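2-hydroxyhepta-2,4-diene-1,7-dioate isomerase (PDB 4DBF) probably acts as a magnesium-dependent lyase of the FAH family that decarboxylates oxaloacetate, with a possible isomerase activity. Local coordinates at residues K132-G137 against S169-Q174; I124-F129 against D187-I192; G31-S36 against A49-G54. One frame throughout, in Å; residues are numbered along the deposited sequence.

Contact 1: K132-G137 against S169-Q174; sequences KVEFEG and SSRDLQ. With MG (magnesium ion), chain C.
Arg171 reaches across to two glutamates of segment 132-137, Glu134 and Glu136, and builds a salt-bridge network with them. The bond from Arg171 NE to Glu134 OE1 is 2.6 Å long and lies in the guanidinium plane. The carboxylate of Glu134 stands almost perpendicular to that plane, 87° away, and its OE1 is met from above the carboxylate. Arg171 NH2 adds a weak bond to the same oxygen, and Thr262 N is a further partner of it. Glu136 is gripped end-on: Arg171 NH1 and NH2 both donate to the single atom Glu136 OE2, at 3.1 and 3.0 Å. A bend at chi2 (-62°) turns the arginine chain toward these acids. Gln174 OE1 accepts from Arg171 NH1 near the guanidinium plane and helps fix its rotation.

The backbones pair as antiparallel strands. Glu134 and Ser169 form a hydrogen-bonded pair: Glu134 N to Ser169 O is 2.8 Å and Ser169 N to Glu134 O 2.9 Å. Arg171 N continues the ladder to Lys132 O at 2.8 Å. Val133 and Ser170 are the adjoining non-hydrogen-bonded pair.

Apolar contact is slight. The aliphatic chain of Lys132 lies against Arg171 CB and CG, while Val133 CG2 touches Ser170 CB at 4.2 Å.

Strand 169-170 then turns into a helix. Ser170 OG accepts from Leu173 N as the N-cap, and also bonds Thr131 O.

Metal binding uses the other oxygen of Glu136. Glu136 OE1 binds the magnesium ion at 2.2 Å, with three waters, Glu138 and Asp167. Arg171 is therefore a second-shell residue that orients a first-shell carboxylate. The Glu, Glu, Asp metal site is that of the FAH-family catalytic domain.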
# COMPACT_ATOMS: atom_id res chain seq x y z
N LYS A 132 -19.51 12.33 -6.19
CA LYS A 132 -20.25 11.13 -5.97
C LYS A 132 -19.54 10.15 -5.02
O LYS A 132 -19.31 9.04 -5.37
CB LYS A 132 -20.64 10.44 -7.26
CG LYS A 132 -21.78 9.48 -7.04
CD LYS A 132 -22.36 8.95 -8.32
CE LYS A 132 -23.20 7.73 -8.08
NZ LYS A 132 -23.63 7.15 -9.35
N VAL A 133 -19.23 10.62 -3.82
CA VAL A 133 -18.54 9.84 -2.81
C VAL A 133 -19.49 9.00 -1.99
O VAL A 133 -20.28 9.51 -1.25
CB VAL A 133 -17.73 10.74 -1.89
CG1 VAL A 133 -17.06 9.96 -0.81
CG2 VAL A 133 -16.75 11.53 -2.68
N GLU A 134 -19.38 7.70 -2.15
CA GLU A 134 -20.22 6.75 -1.44
C GLU A 134 -19.45 5.99 -0.37
O GLU A 134 -18.28 5.85 -0.44
CB GLU A 134 -20.87 5.76 -2.41
CG GLU A 134 -21.73 6.43 -3.46
CD GLU A 134 -22.49 5.49 -4.36
OE1 GLU A 134 -22.22 4.32 -4.40
OE2 GLU A 134 -23.40 5.96 -5.01
N PHE A 135 -20.17 5.49 0.60
CA PHE A 135 -19.63 4.65 1.62
C PHE A 135 -19.87 3.20 1.26
O PHE A 135 -20.67 2.91 0.43
CB PHE A 135 -20.34 4.93 2.92
CG PHE A 135 -21.79 4.62 2.87
CD1 PHE A 135 -22.24 3.36 3.11
CD2 PHE A 135 -22.69 5.58 2.51
CE1 PHE A 135 -23.57 3.08 3.03
CE2 PHE A 135 -24.02 5.31 2.45
CZ PHE A 135 -24.45 4.05 2.72
N GLU A 136 -19.18 2.32 1.92
CA GLU A 136 -19.45 0.91 1.78
C GLU A 136 -19.10 0.27 3.10
O GLU A 136 -18.00 0.28 3.47
CB GLU A 136 -18.59 0.27 0.71
CG GLU A 136 -18.51 0.93 -0.64
CD GLU A 136 -17.79 0.10 -1.67
OE1 GLU A 136 -16.79 -0.49 -1.37
OE2 GLU A 136 -18.22 0.06 -2.80
N GLY A 137 -20.07 -0.29 3.79
CA GLY A 137 -19.78 -1.00 5.01
C GLY A 137 -19.30 -2.40 4.75
O GLY A 137 -19.94 -3.12 4.07
N SER A 169 -15.54 5.68 -1.36
CA SER A 169 -15.17 5.59 -2.77
C SER A 169 -15.85 6.76 -3.55
O SER A 169 -17.09 6.90 -3.45
CB SER A 169 -15.78 4.29 -3.36
OG SER A 169 -15.67 3.17 -2.42
N SER A 170 -15.05 7.55 -4.27
CA SER A 170 -15.60 8.54 -5.24
C SER A 170 -16.01 7.75 -6.48
O SER A 170 -15.13 7.28 -7.22
CB SER A 170 -14.53 9.55 -5.64
OG SER A 170 -15.00 10.38 -6.73
N ARG A 171 -17.30 7.57 -6.72
CA ARG A 171 -17.73 6.79 -7.91
C ARG A 171 -17.34 7.48 -9.21
O ARG A 171 -17.07 6.84 -10.21
CB ARG A 171 -19.24 6.60 -7.91
CG ARG A 171 -19.75 5.91 -6.69
CD ARG A 171 -19.21 4.46 -6.51
NE ARG A 171 -19.87 3.80 -5.41
CZ ARG A 171 -19.39 2.74 -4.74
NH1 ARG A 171 -18.20 2.25 -5.04
NH2 ARG A 171 -20.04 2.26 -3.71
N ASP A 172 -17.35 8.81 -9.19
CA ASP A 172 -16.92 9.56 -10.38
C ASP A 172 -15.47 9.34 -10.72
O ASP A 172 -15.09 9.23 -11.92
CB ASP A 172 -17.18 11.08 -10.19
CG ASP A 172 -18.68 11.45 -10.25
OD1 ASP A 172 -19.50 10.59 -10.66
OD2 ASP A 172 -19.05 12.58 -9.79
N LEU A 173 -14.59 9.33 -9.69
CA LEU A 173 -13.17 9.08 -9.98
C LEU A 173 -12.94 7.62 -10.39
O LEU A 173 -12.03 7.40 -11.25
CB LEU A 173 -12.23 9.43 -8.81
CG LEU A 173 -12.20 10.93 -8.45
CD1 LEU A 173 -11.41 11.10 -7.17
CD2 LEU A 173 -11.60 11.80 -9.56
N GLN A 174 -13.70 6.69 -9.82
CA GLN A 174 -13.52 5.29 -10.21
C GLN A 174 -13.73 5.17 -11.76
O GLN A 174 -12.94 4.54 -12.48
CB GLN A 174 -14.52 4.40 -9.56
CG GLN A 174 -14.21 4.01 -8.17
CD GLN A 174 -15.25 3.03 -7.62
OE1 GLN A 174 -16.13 3.38 -6.88
NE2 GLN A 174 -15.13 1.78 -8.00
MG MG C . -15.44 -2.17 -1.23
O HOH W 1 -14.94 -2.30 -3.22
O HOH W 2 -14.00 -3.74 -0.86
O HOH W 3 -17.06 -3.34 -1.66

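Contact 2: I124-F129 against D187-I192; sequences IRIPSF and DTFGPI
Thr188 turns its hydroxyl to the backbone of strand 124-126. Arg125 N donates to Thr188 OG1 at 2.8 Å, with an N-H...O angle of 164°. Thr188 OG1 in turn donates to Asp187 O at 2.6 Å, so two bonds hold the hydroxyl. The Thr188 chi1 of 76° puts OG1 between the backbone N and the carbonyl carbon, where it can serve both partners. Ile124 CA also packs on Thr188 OG1, at 3.5 Å. A water makes a second polar link by donating to both Arg125 O and Asp187 O.

These bonds fasten an edge strand. Within this chain, strand 124-126 is the outermost strand of a five-stranded sheet and pairs with strand 279-287. The loop 187-189, which leads into strand 190-197, crosses its flank. Both belong to the FAA-hydrolase C-terminal region.

Apolar side chains make the rest of the contact. Phe189 starts off away from strand 124-126, but its ring swings back (chi1 -86°). Phe189 CE1 lies 4.1 Å from Ile124 CG2 and also comes near Ile126 CG1. Phe189 CZ approaches Pro127 CD at 4.3 Å. Ile126 CA sits at the ring edge. The two branches of Ile124 divide the work. CG2, anti to the backbone N, goes to Phe189. Ile124 CG1 lies beside that N and meets Pro191 CG at 3.9 Å, the two side chains crossing at about a right angle. Val168 packs on Phe189 as well. The carboxylate of Asp187 binds Lys148 and Thr247 of the second subunit.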
# COMPACT_ATOMS: atom_id res chain seq x y z
N ILE A 124 -14.47 12.22 7.50
CA ILE A 124 -14.15 11.84 6.16
C ILE A 124 -14.06 13.14 5.36
O ILE A 124 -15.01 13.80 5.17
CB ILE A 124 -15.26 10.97 5.56
CG1 ILE A 124 -15.37 9.65 6.30
CG2 ILE A 124 -15.04 10.75 4.10
CD1 ILE A 124 -16.66 8.92 6.08
N ARG A 125 -12.88 13.49 4.92
CA ARG A 125 -12.69 14.78 4.28
C ARG A 125 -12.63 14.69 2.76
O ARG A 125 -11.68 14.29 2.20
CB ARG A 125 -11.45 15.48 4.82
CG ARG A 125 -11.40 15.48 6.32
CD ARG A 125 -10.10 16.01 6.85
NE ARG A 125 -10.16 17.44 6.83
CZ ARG A 125 -9.52 18.23 6.00
NH1 ARG A 125 -8.73 17.74 5.09
NH2 ARG A 125 -9.67 19.51 6.08
N ILE A 126 -13.69 15.13 2.13
CA ILE A 126 -13.82 15.02 0.71
C ILE A 126 -13.22 16.18 -0.06
O ILE A 126 -13.70 17.25 0.03
CB ILE A 126 -15.28 14.90 0.33
CG1 ILE A 126 -15.92 13.73 1.02
CG2 ILE A 126 -15.44 14.79 -1.16
CD1 ILE A 126 -17.41 13.82 1.08
N PRO A 127 -12.20 15.96 -0.84
CA PRO A 127 -11.69 17.04 -1.69
C PRO A 127 -12.63 17.41 -2.82
O PRO A 127 -13.50 16.67 -3.18
CB PRO A 127 -10.39 16.52 -2.22
CG PRO A 127 -10.34 15.10 -1.87
CD PRO A 127 -11.51 14.71 -1.09
N SER A 128 -12.45 18.59 -3.35
CA SER A 128 -13.40 19.15 -4.30
C SER A 128 -13.50 18.37 -5.58
O SER A 128 -14.52 18.33 -6.15
CB SER A 128 -13.06 20.59 -4.61
OG SER A 128 -11.81 20.67 -5.20
N PHE A 129 -12.42 17.76 -6.00
CA PHE A 129 -12.39 17.01 -7.23
C PHE A 129 -12.94 15.62 -7.10
O PHE A 129 -12.97 14.89 -8.05
CB PHE A 129 -10.99 16.94 -7.78
CG PHE A 129 -10.02 16.34 -6.85
CD1 PHE A 129 -9.76 14.99 -6.87
CD2 PHE A 129 -9.38 17.11 -5.93
CE1 PHE A 129 -8.87 14.44 -6.00
CE2 PHE A 129 -8.49 16.56 -5.06
CZ PHE A 129 -8.23 15.23 -5.09
N ASP A 187 -6.84 10.46 1.47
CA ASP A 187 -6.74 10.52 2.91
C ASP A 187 -8.16 10.52 3.55
O ASP A 187 -9.00 11.20 3.11
CB ASP A 187 -6.00 11.78 3.37
CG ASP A 187 -4.52 11.77 3.10
OD1 ASP A 187 -3.97 10.86 2.55
OD2 ASP A 187 -3.90 12.78 3.42
N THR A 188 -8.33 9.75 4.60
CA THR A 188 -9.56 9.57 5.37
C THR A 188 -10.65 8.67 4.72
O THR A 188 -11.69 8.43 5.34
CB THR A 188 -10.26 10.88 5.92
OG1 THR A 188 -10.94 11.51 4.83
CG2 THR A 188 -9.25 11.85 6.65
N PHE A 189 -10.35 8.13 3.52
CA PHE A 189 -11.36 7.34 2.83
C PHE A 189 -11.37 5.87 3.33
O PHE A 189 -12.04 5.04 2.75
CB PHE A 189 -11.10 7.37 1.32
CG PHE A 189 -11.72 8.53 0.66
CD1 PHE A 189 -11.95 9.70 1.40
CD2 PHE A 189 -12.20 8.42 -0.65
CE1 PHE A 189 -12.60 10.79 0.79
CE2 PHE A 189 -12.83 9.49 -1.28
CZ PHE A 189 -13.01 10.71 -0.57
N GLY A 190 -10.64 5.58 4.43
CA GLY A 190 -10.76 4.24 5.05
C GLY A 190 -11.00 4.29 6.57
O GLY A 190 -10.20 3.73 7.33
N PRO A 191 -12.10 4.86 7.02
CA PRO A 191 -12.38 4.59 8.45
C PRO A 191 -12.41 3.10 8.89
O PRO A 191 -12.93 2.25 8.16
CB PRO A 191 -13.73 5.20 8.70
CG PRO A 191 -13.92 6.19 7.51
CD PRO A 191 -13.23 5.55 6.35
N ILE A 192 -11.79 2.81 10.01
CA ILE A 192 -11.77 1.48 10.60
C ILE A 192 -12.02 1.50 12.11
O ILE A 192 -11.55 2.36 12.78
CB ILE A 192 -10.44 0.78 10.34
CG1 ILE A 192 -10.16 0.70 8.86
CG2 ILE A 192 -10.45 -0.61 10.86
CD1 ILE A 192 -8.75 0.28 8.55
O HOH W 4 -8.93 13.91 2.40

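Contact 3: G31-S36 against A49-G54; sequences GMCFCS and AREIEG
Strands 31-36 and 49-52 run antiparallel but strongly twisted, their directions 121° apart, with Ser36 and Arg50 as a hydrogen-bonded pair (Ser36 N to Arg50 O and Arg50 N to Ser36 O both 2.9 Å) and Cys35 and Glu51 as the next, non-hydrogen-bonded pair.

Phe34 and Ile52 make the main apolar contact. Ile52 CG1 lies 3.6 Å from Phe34 CB. The isoleucine has chi1 59°, which places CG1 between its backbone N and carbonyl carbon, directed at Phe34. The phenylalanine ring leads away from the facing strand, yet Phe34 CD2 still reaches Gly54 O at 3.4 Å. The backbone follows the same two residues: Ile52 N donates to Phe34 O at 3.1 Å, in a nearly straight bond (174°). A water accepts from Phe34 N and lies within donating distance of Ile52 O and Gly54 O.

Cys35 and Glu51 point to one face of the sheet. The Glu51 chain is extended and passes alongside Cys33, with Glu51 OE2 3.6 Å from Cys33 CB. Glu51 OE1 is held by a salt bridge to Arg65 and a hydrogen bond with Thr63. Cys35 SG touches Ala49 CB at 4.1 Å.

On the face of Ser36 and Arg50 the two CB atoms come near each other. The polar ends both turn to Glu38, by a hydrogen bond from Ser36 and a salt bridge from Arg50, and Arg50 also makes a cation-pi contact with Phe62.

The two strands form a beta hairpin in the N-terminal region. Strand 22-28 pairs with 31-38 on one side, and strand 65-68 pairs with 48-52 on the other. Ile26 packs against Cys33 and Ala49, while Phe62 of strand 62-63 lies on Ser36 and Ile52.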
# COMPACT_ATOMS: atom_id res chain seq x y z
N GLY A 31 -1.29 10.12 26.27
CA GLY A 31 -0.79 9.67 25.00
C GLY A 31 -1.63 8.52 24.44
O GLY A 31 -2.71 8.33 24.86
N MET A 32 -1.07 7.77 23.53
CA MET A 32 -1.75 6.66 22.87
C MET A 32 -1.25 5.33 23.29
O MET A 32 -0.11 5.16 23.52
CB MET A 32 -1.50 6.72 21.39
CG MET A 32 -2.15 7.84 20.68
SD MET A 32 -1.67 7.85 18.95
CE MET A 32 -2.80 9.09 18.43
N CYS A 33 -2.13 4.37 23.27
CA CYS A 33 -1.76 3.02 23.55
C CYS A 33 -2.74 2.03 22.94
O CYS A 33 -3.78 2.40 22.50
CB CYS A 33 -1.68 2.77 25.05
SG CYS A 33 -3.22 3.02 25.91
N PHE A 34 -2.31 0.79 22.89
CA PHE A 34 -3.17 -0.35 22.71
C PHE A 34 -3.88 -0.69 24.02
O PHE A 34 -3.36 -0.49 25.07
CB PHE A 34 -2.40 -1.56 22.21
CG PHE A 34 -2.05 -1.48 20.77
CD1 PHE A 34 -2.99 -1.71 19.82
CD2 PHE A 34 -0.78 -1.13 20.37
CE1 PHE A 34 -2.67 -1.63 18.50
CE2 PHE A 34 -0.46 -1.04 19.05
CZ PHE A 34 -1.41 -1.30 18.11
N CYS A 35 -5.07 -1.22 23.89
CA CYS A 35 -5.88 -1.56 25.01
C CYS A 35 -6.87 -2.67 24.72
O CYS A 35 -7.16 -3.01 23.61
CB CYS A 35 -6.66 -0.38 25.46
SG CYS A 35 -7.95 0.09 24.32
N SER A 36 -7.41 -3.19 25.78
CA SER A 36 -8.42 -4.16 25.71
C SER A 36 -9.65 -3.45 26.16
O SER A 36 -9.58 -2.64 27.02
CB SER A 36 -8.05 -5.29 26.65
OG SER A 36 -9.15 -6.03 26.99
N ALA A 49 -11.45 0.69 29.18
CA ALA A 49 -10.23 0.44 28.45
C ALA A 49 -9.07 0.12 29.38
O ALA A 49 -8.80 0.82 30.30
CB ALA A 49 -9.89 1.61 27.56
N ARG A 50 -8.39 -0.97 29.09
CA ARG A 50 -7.30 -1.44 29.87
C ARG A 50 -6.06 -1.45 29.03
O ARG A 50 -5.96 -2.19 28.11
CB ARG A 50 -7.58 -2.86 30.35
CG ARG A 50 -8.71 -3.02 31.32
CD ARG A 50 -8.24 -3.82 32.53
NE ARG A 50 -8.80 -5.12 32.55
CZ ARG A 50 -8.31 -6.17 33.19
NH1 ARG A 50 -7.21 -6.12 33.90
NH2 ARG A 50 -8.95 -7.30 33.11
N GLU A 51 -5.10 -0.62 29.38
CA GLU A 51 -3.89 -0.54 28.64
C GLU A 51 -3.15 -1.87 28.62
O GLU A 51 -3.04 -2.51 29.61
CB GLU A 51 -3.00 0.55 29.16
CG GLU A 51 -1.66 0.56 28.51
CD GLU A 51 -0.73 1.58 29.09
OE1 GLU A 51 -0.59 1.64 30.29
OE2 GLU A 51 -0.15 2.32 28.33
N ILE A 52 -2.67 -2.25 27.47
CA ILE A 52 -1.84 -3.40 27.37
C ILE A 52 -0.41 -3.04 27.08
O ILE A 52 -0.11 -2.05 26.50
CB ILE A 52 -2.31 -4.45 26.37
CG1 ILE A 52 -2.41 -3.88 24.99
CG2 ILE A 52 -3.66 -5.04 26.72
CD1 ILE A 52 -2.65 -4.95 24.00
N GLU A 53 0.47 -3.92 27.50
CA GLU A 53 1.87 -3.80 27.24
C GLU A 53 2.10 -4.07 25.76
O GLU A 53 1.79 -5.11 25.28
CB GLU A 53 2.59 -4.84 28.08
CG GLU A 53 3.86 -4.38 28.74
CD GLU A 53 4.34 -5.34 29.81
OE1 GLU A 53 4.62 -6.51 29.50
OE2 GLU A 53 4.42 -4.91 30.97
N GLY A 54 2.62 -3.12 25.03
CA GLY A 54 2.94 -3.37 23.64
C GLY A 54 1.77 -3.56 22.70
O GLY A 54 0.81 -2.88 22.85
O HOH W 5 -0.04 -0.55 24.33

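How the contacts relate
Contacts 1 and 2 are neighbours in the C-terminal catalytic region, their centres about 10 Å apart. Val133 joins them: Val133 CG2 meets Ile126 CG2 at 3.8 Å, and Val133 CG1 packs on Phe189. Strands 159-170 and 190-197, one from each contact, are also paired. Contact 1 is the more buried, and its chemistry is ionic and metal-bound. Contact 2 is partly buried: largely apolar, with a hydroxyl, a water and a link to the second subunit. Contact 3 stands apart in the N-terminal region, its centre about 34 Å from that of contact 1. It is a partly buried hairpin, held chiefly by backbone bonds, whose charged side chains find partners on nearby strands.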